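PDB 4NRH: CopN from Chlamydia pneumoniae, which probably acts as a gatekeeper of type III secretion, forming a complex with the chaperone Scc3 that directs the secretion of translocator proteins. Local coordinates for residues Ser222-Val227 with Arg252-Asp257; Lys235-Lys240 with Arg279-Ala284; Pro242-Val247 with Ala295-Ala300. All blocks are in the same frame, centred on the assembly; numbering follows the deposited sequence.

Contact 1 (Ser222-Val227 with Arg252-Asp257); sequences SDLNFV and RNLIGD
Leu224 reaches from the loop ahead of helix 226-237 and sets one methyl against each of two residues, Leu254 and Ile255, in the last turn of helix 244-255. Its CB points at that turn, and CG lies anti to the backbone N and beside the carbonyl carbon (chi1 178°), with the fork directed at the helix end. At the fork the two branches part company. Leu224 CD1 comes down on Leu254, 3.6 Å from Leu254 CD1 and equally close to Leu254 O, the two leucines crossing at about a right angle. Leu224 CD2 turns to Ile255, 3.6 Å from Ile255 CG1 and 3.8 Å from Ile255 CD1, touching two successive carbons of the longer isoleucine branch. Leu210 of helix 179-215 and Val229 of helix 226-237 also touch Leu224, while Val265 of helix 259-272 packs on both Leu254 and Ile255. The contact thus belongs to the buried core of an all-helical domain, where helix 226-237 is about to start and helix 244-255 is ending. Asn225 is the N-cap of helix 226-237, its OD1 taking the backbone N of Lys228. At the other end Gly256 leaves helical geometry with a positive phi of 98°, Gly256 N still bonded to Arg252 O at 2.9 Å. Around this helix end, Arg252 NH1 and Asp257 OD1, 3.3 Å apart, form a salt bridge whose hydrogen bond is weak.

Contact 2 (Lys235-Lys240 with Arg279-Ala284); sequences KIINDK and RLFSSA
Apolar packing joins Ile237, in the last turn of helix 226-237, to Leu280 and Phe281 in the linker ahead of helix 284-301. Ile237 has its CG1 beside the backbone N (chi1 -74°), and this branch extends to the Phe281 ring, with Ile237 CD1 3.7 Å from Phe281 CZ and Ile237 CG1 3.9 Å from Phe281 CE2. The methyl meets the ring obliquely, and the two side chains cross at about a right angle. The other branch, Ile237 CG2, rests 3.7 Å from Leu280 O; the side chains of this pair meet more loosely, Ile237 CD1 to Leu280 CD1 at 4.4 Å. Here a helix end packs on the end of a 3-10 turn and the linker after it, within the third helical domain of the LcrE family, and this region also faces the chaperone: Tyr49 of the chaperone chain packs on Phe281, and Arg279 forms a salt bridge with Asp29 of that chain. Several polar bonds are local. Just past the helix end, Asp239 N bonds Ile236 O at 3.2 Å. Lys240 folds back, placing Lys240 NZ 3.0 Å from Asn238 O and above the carbonyl plane, although this lysine is poorly ordered. In the other segment, Ser283 caps helix 284-301 through its OG, bonded to Lys286 N.

Contact 3 (Pro242-Val247 with Ala295-Ala300); sequences PTASKV and ANALDA
The first turn of helix 244-255 comes up against the late part of helix 284-301, and the backbones draw close: the CA atoms of Ala244 and Ala297 are 4.7 Å apart. Segment 242-247 enters the helix from an extended Pro242 and Thr243, then takes helical angles from Ala244 onward; segment 295-300 is helical throughout. Two small residues face each other at the point of nearest approach, and their lack of side chain beyond CB is what permits backbones to come so near. Both CB atoms are directed at the opposite segment. Ala244 CB meets Asn296 CB at 3.8 Å, and it also lies 3.9 Å from the backbone N of Ala297, so it touches main chain as well as side chain. In return, Ala297 CB sits 3.9 Å from the backbone O of Ala244. The two methyls are themselves farther apart, Ala244 CB to Ala297 CB being 4.4 Å, because each is displaced past the other onto the opposing backbone. One turn along, Val247 widens the apolar patch with its CG1 near the same Ala297 methyl, and Leu266 of helix 259-272 covers Val247 from a third helix. Asn296, an exposed residue, contributes its CB to the packing.

The start of helix 244-255 is fixed by Thr243, the N-cap residue. Thr243 OG1 accepts from Lys246 N at 3.2 Å, with an N-H...O angle of 161°, and its backbone O takes Val247 N, beginning the regular helical bonding. Lys246 NZ hydrogen-bonds Phe241 O. The arrangement is a close alanine-mediated helix-helix contact, which brings helices 244-255 and 284-301 together in the third helical domain of this gatekeeper family.

All three contacts lie in the same helical domain, toward the C-terminal end of the elongated chain. Contacts 1 and 2 use the opposite ends of helix 226-237, their centres about 21 Å apart; contacts 1 and 3 do likewise with helix 244-255, about 17 Å apart. Contacts 2 and 3, with centres about 16 Å apart, touch directly: Asp239 and Lys246 form a salt bridge across the turn between those helices, and Ile236 packs on Val247. Along the chain the first segments come in the order 1, 2, 3, and so do their partners, so every pair of contacts interleaves. This interleaving is consistent with the helices packing as one unit, which meets the chaperone at contact 2.

Contact 1 (Ser222-Val227 with Arg252-Asp257)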
# COMPACT_ATOMS: atom_id res chain seq x y z
N SER A 222 2.04 17.22 -29.25
CA SER A 222 0.61 16.93 -29.19
C SER A 222 0.34 15.55 -28.58
O SER A 222 -0.72 15.31 -28.01
CB SER A 222 -0.02 17.01 -30.58
OG SER A 222 0.48 16.00 -31.43
N ASP A 223 1.32 14.65 -28.70
CA ASP A 223 1.17 13.29 -28.18
C ASP A 223 1.47 13.20 -26.68
O ASP A 223 1.57 12.11 -26.13
CB ASP A 223 2.07 12.33 -28.96
CG ASP A 223 3.54 12.74 -28.94
OD1 ASP A 223 3.93 13.60 -28.11
OD2 ASP A 223 4.32 12.20 -29.75
N LEU A 224 1.61 14.36 -26.05
CA LEU A 224 1.97 14.43 -24.63
C LEU A 224 0.75 14.59 -23.73
O LEU A 224 -0.04 15.52 -23.91
CB LEU A 224 2.95 15.57 -24.38
CG LEU A 224 3.35 15.76 -22.92
CD1 LEU A 224 4.12 14.55 -22.42
CD2 LEU A 224 4.15 17.03 -22.73
N ASN A 225 0.59 13.69 -22.77
CA ASN A 225 -0.50 13.77 -21.81
C ASN A 225 -0.08 13.21 -20.46
O ASN A 225 1.00 12.64 -20.33
CB ASN A 225 -1.74 13.05 -22.34
CG ASN A 225 -1.43 11.64 -22.81
OD1 ASN A 225 -1.04 10.78 -22.02
ND2 ASN A 225 -1.61 11.39 -24.10
N PHE A 226 -0.93 13.37 -19.45
CA PHE A 226 -0.58 12.98 -18.09
C PHE A 226 -0.39 11.47 -17.94
O PHE A 226 0.33 11.02 -17.05
CB PHE A 226 -1.63 13.49 -17.09
CG PHE A 226 -2.91 12.70 -17.10
CD1 PHE A 226 -3.92 12.99 -18.00
CD2 PHE A 226 -3.12 11.68 -16.18
CE1 PHE A 226 -5.10 12.28 -18.00
CE2 PHE A 226 -4.29 10.96 -16.17
CZ PHE A 226 -5.29 11.26 -17.08
N VAL A 227 -1.04 10.70 -18.80
CA VAL A 227 -0.88 9.25 -18.79
C VAL A 227 0.52 8.88 -19.27
O VAL A 227 1.19 8.02 -18.68
CB VAL A 227 -1.94 8.55 -19.66
CG1 VAL A 227 -1.68 7.06 -19.72
CG2 VAL A 227 -3.33 8.84 -19.13
N ARG A 252 13.36 13.78 -22.46
CA ARG A 252 13.47 14.31 -23.82
C ARG A 252 12.61 13.54 -24.82
O ARG A 252 12.02 14.14 -25.72
CB ARG A 252 14.93 14.30 -24.28
CG ARG A 252 15.79 15.35 -23.58
CD ARG A 252 17.21 15.38 -24.12
NE ARG A 252 18.03 16.36 -23.42
CZ ARG A 252 18.01 17.66 -23.68
NH1 ARG A 252 17.21 18.15 -24.61
NH2 ARG A 252 18.79 18.48 -22.99
N ASN A 253 12.54 12.23 -24.66
CA ASN A 253 11.65 11.41 -25.48
C ASN A 253 10.19 11.76 -25.21
O ASN A 253 9.32 11.57 -26.07
CB ASN A 253 11.88 9.92 -25.22
CG ASN A 253 13.24 9.45 -25.69
OD1 ASN A 253 13.89 10.10 -26.50
ND2 ASN A 253 13.67 8.30 -25.18
N LEU A 254 9.93 12.27 -24.01
CA LEU A 254 8.58 12.58 -23.57
C LEU A 254 8.06 13.93 -24.09
O LEU A 254 6.94 14.02 -24.57
CB LEU A 254 8.52 12.55 -22.04
CG LEU A 254 7.16 12.72 -21.37
CD1 LEU A 254 6.20 11.63 -21.83
CD2 LEU A 254 7.30 12.72 -19.86
N ILE A 255 8.88 14.97 -23.98
CA ILE A 255 8.41 16.33 -24.24
C ILE A 255 9.26 17.08 -25.27
O ILE A 255 8.94 18.21 -25.65
CB ILE A 255 8.37 17.15 -22.92
CG1 ILE A 255 7.44 18.36 -23.06
CG2 ILE A 255 9.78 17.56 -22.50
CD1 ILE A 255 7.23 19.12 -21.77
N GLY A 256 10.33 16.45 -25.75
CA GLY A 256 11.19 17.10 -26.72
C GLY A 256 12.43 17.73 -26.12
O GLY A 256 12.79 17.43 -24.98
N ASP A 257 13.09 18.60 -26.88
CA ASP A 257 14.42 19.08 -26.52
C ASP A 257 14.47 20.51 -25.97
O ASP A 257 15.54 21.02 -25.66
CB ASP A 257 15.35 18.98 -27.72
CG ASP A 257 15.63 17.54 -28.11
OD1 ASP A 257 15.76 16.69 -27.21
OD2 ASP A 257 15.73 17.26 -29.33

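Contact 2 (Lys235-Lys240 with Arg279-Ala284)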
# COMPACT_ATOMS: atom_id res chain seq x y z
N LYS A 235 8.38 4.15 -15.29
CA LYS A 235 9.49 3.53 -16.01
C LYS A 235 10.81 3.90 -15.35
O LYS A 235 11.70 3.06 -15.21
CB LYS A 235 9.49 3.97 -17.47
CG LYS A 235 10.51 3.25 -18.34
CD LYS A 235 10.32 3.58 -19.81
CE LYS A 235 11.42 2.98 -20.67
NZ LYS A 235 11.26 3.34 -22.10
N ILE A 236 10.92 5.16 -14.95
CA ILE A 236 12.12 5.66 -14.29
C ILE A 236 12.25 5.10 -12.87
O ILE A 236 13.34 4.71 -12.45
CB ILE A 236 12.11 7.20 -14.25
CG1 ILE A 236 12.23 7.77 -15.66
CG2 ILE A 236 13.25 7.72 -13.40
CD1 ILE A 236 12.27 9.28 -15.72
N ILE A 237 11.13 5.05 -12.14
CA ILE A 237 11.12 4.48 -10.80
C ILE A 237 11.49 3.00 -10.82
O ILE A 237 12.24 2.52 -9.97
CB ILE A 237 9.74 4.65 -10.12
CG1 ILE A 237 9.53 6.11 -9.70
CG2 ILE A 237 9.61 3.75 -8.91
CD1 ILE A 237 8.25 6.32 -8.92
N ASN A 238 10.99 2.28 -11.82
CA ASN A 238 11.23 0.85 -11.94
C ASN A 238 12.61 0.53 -12.52
O ASN A 238 12.94 -0.63 -12.74
CB ASN A 238 10.14 0.20 -12.79
CG ASN A 238 8.86 -0.05 -12.00
OD1 ASN A 238 8.65 -1.14 -11.47
ND2 ASN A 238 8.01 0.96 -11.93
N ASP A 239 13.40 1.57 -12.76
CA ASP A 239 14.79 1.39 -13.16
C ASP A 239 15.65 1.31 -11.90
O ASP A 239 15.82 2.29 -11.19
CB ASP A 239 15.25 2.54 -14.06
CG ASP A 239 16.62 2.31 -14.67
OD1 ASP A 239 17.35 1.40 -14.22
OD2 ASP A 239 16.98 3.05 -15.61
N LYS A 240 16.17 0.12 -11.63
CA LYS A 240 16.86 -0.15 -10.37
C LYS A 240 18.27 0.44 -10.31
O LYS A 240 18.90 0.46 -9.25
CB LYS A 240 16.91 -1.66 -10.12
CG LYS A 240 15.56 -2.35 -10.27
CD LYS A 240 14.51 -1.74 -9.35
CE LYS A 240 13.25 -2.58 -9.31
NZ LYS A 240 12.63 -2.73 -10.66
N ARG A 279 4.80 3.69 -1.05
CA ARG A 279 4.73 2.29 -1.46
C ARG A 279 5.27 2.08 -2.87
O ARG A 279 5.63 0.96 -3.25
CB ARG A 279 3.28 1.80 -1.36
CG ARG A 279 3.13 0.29 -1.40
CD ARG A 279 1.67 -0.11 -1.23
NE ARG A 279 1.48 -1.55 -1.36
CZ ARG A 279 1.59 -2.41 -0.35
NH1 ARG A 279 1.89 -1.97 0.87
NH2 ARG A 279 1.40 -3.70 -0.55
N LEU A 280 5.32 3.15 -3.66
CA LEU A 280 5.86 3.10 -5.02
C LEU A 280 7.32 2.66 -5.06
O LEU A 280 7.79 2.15 -6.07
CB LEU A 280 5.73 4.47 -5.68
CG LEU A 280 4.34 4.91 -6.13
CD1 LEU A 280 4.43 6.27 -6.79
CD2 LEU A 280 3.73 3.89 -7.07
N PHE A 281 8.04 2.87 -3.96
CA PHE A 281 9.46 2.59 -3.92
C PHE A 281 9.77 1.37 -3.06
O PHE A 281 9.41 1.31 -1.89
CB PHE A 281 10.23 3.81 -3.40
CG PHE A 281 9.93 5.08 -4.16
CD1 PHE A 281 8.87 5.89 -3.80
CD2 PHE A 281 10.72 5.45 -5.24
CE1 PHE A 281 8.59 7.05 -4.50
CE2 PHE A 281 10.45 6.61 -5.94
CZ PHE A 281 9.38 7.41 -5.57
N SER A 282 10.43 0.38 -3.67
CA SER A 282 10.75 -0.87 -2.99
C SER A 282 11.93 -0.74 -2.04
O SER A 282 12.18 -1.63 -1.22
CB SER A 282 11.03 -1.97 -4.02
OG SER A 282 12.06 -1.57 -4.91
N SER A 283 12.67 0.36 -2.14
CA SER A 283 13.77 0.62 -1.23
C SER A 283 14.03 2.11 -1.04
O SER A 283 13.88 2.90 -1.98
CB SER A 283 15.05 -0.06 -1.73
OG SER A 283 15.71 0.73 -2.69
N ALA A 284 14.41 2.50 0.17
CA ALA A 284 14.75 3.88 0.48
C ALA A 284 15.97 4.35 -0.31
O ALA A 284 16.07 5.52 -0.68
CB ALA A 284 15.00 4.04 1.97

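Contact 3 (Pro242-Val247 with Ala295-Ala300)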
# COMPACT_ATOMS: atom_id res chain seq x y z
N PRO A 242 19.30 3.93 -11.63
CA PRO A 242 19.07 5.22 -12.29
C PRO A 242 20.34 6.02 -12.53
O PRO A 242 21.22 6.07 -11.66
CB PRO A 242 18.14 5.95 -11.32
CG PRO A 242 18.48 5.37 -9.99
CD PRO A 242 18.78 3.92 -10.25
N THR A 243 20.44 6.65 -13.70
CA THR A 243 21.50 7.60 -13.99
C THR A 243 20.89 8.90 -14.49
O THR A 243 19.75 8.91 -14.96
CB THR A 243 22.50 7.06 -15.03
OG1 THR A 243 21.83 6.90 -16.29
CG2 THR A 243 23.08 5.73 -14.59
N ALA A 244 21.64 9.99 -14.39
CA ALA A 244 21.18 11.29 -14.87
C ALA A 244 20.92 11.26 -16.37
O ALA A 244 19.96 11.86 -16.85
CB ALA A 244 22.20 12.37 -14.53
N SER A 245 21.77 10.55 -17.10
CA SER A 245 21.64 10.41 -18.54
C SER A 245 20.32 9.74 -18.94
O SER A 245 19.61 10.23 -19.82
CB SER A 245 22.81 9.62 -19.11
OG SER A 245 24.02 10.35 -18.98
N LYS A 246 20.02 8.62 -18.30
CA LYS A 246 18.81 7.86 -18.62
C LYS A 246 17.55 8.65 -18.29
O LYS A 246 16.57 8.61 -19.03
CB LYS A 246 18.81 6.52 -17.88
CG LYS A 246 19.76 5.49 -18.47
CD LYS A 246 19.58 4.13 -17.80
CE LYS A 246 20.01 4.18 -16.34
NZ LYS A 246 19.91 2.84 -15.69
N VAL A 247 17.58 9.35 -17.17
CA VAL A 247 16.45 10.18 -16.75
C VAL A 247 16.23 11.33 -17.73
O VAL A 247 15.10 11.62 -18.12
CB VAL A 247 16.65 10.73 -15.33
CG1 VAL A 247 15.58 11.76 -15.00
CG2 VAL A 247 16.64 9.60 -14.31
N ALA A 295 18.11 15.55 -9.79
CA ALA A 295 18.84 16.77 -9.44
C ALA A 295 20.04 16.95 -10.36
O ALA A 295 20.33 18.06 -10.81
CB ALA A 295 19.27 16.73 -7.99
N ASN A 296 20.75 15.86 -10.62
CA ASN A 296 21.90 15.88 -11.52
C ASN A 296 21.48 16.19 -12.96
O ASN A 296 22.18 16.91 -13.67
CB ASN A 296 22.65 14.55 -11.47
CG ASN A 296 23.39 14.36 -10.16
OD1 ASN A 296 23.33 15.20 -9.26
ND2 ASN A 296 24.12 13.25 -10.05
N ALA A 297 20.35 15.62 -13.37
CA ALA A 297 19.83 15.84 -14.71
C ALA A 297 19.46 17.30 -14.93
O ALA A 297 19.73 17.87 -15.99
CB ALA A 297 18.63 14.95 -14.97
N LEU A 298 18.86 17.91 -13.91
CA LEU A 298 18.52 19.33 -13.95
C LEU A 298 19.74 20.22 -14.16
O LEU A 298 19.70 21.17 -14.93
CB LEU A 298 17.81 19.74 -12.65
CG LEU A 298 16.32 19.40 -12.55
CD1 LEU A 298 15.85 19.51 -11.11
CD2 LEU A 298 15.52 20.33 -13.45
N ASP A 299 20.83 19.89 -13.47
CA ASP A 299 22.07 20.65 -13.57
C ASP A 299 22.69 20.53 -14.96
O ASP A 299 23.13 21.52 -15.54
CB ASP A 299 23.06 20.20 -12.50
CG ASP A 299 22.59 20.53 -11.09
OD1 ASP A 299 21.81 21.49 -10.94
OD2 ASP A 299 23.01 19.83 -10.15
N ALA A 300 22.73 19.30 -15.47
CA ALA A 300 23.29 19.03 -16.79
C ALA A 300 22.52 19.75 -17.90
O ALA A 300 23.11 20.25 -18.86
CB ALA A 300 23.31 17.53 -17.06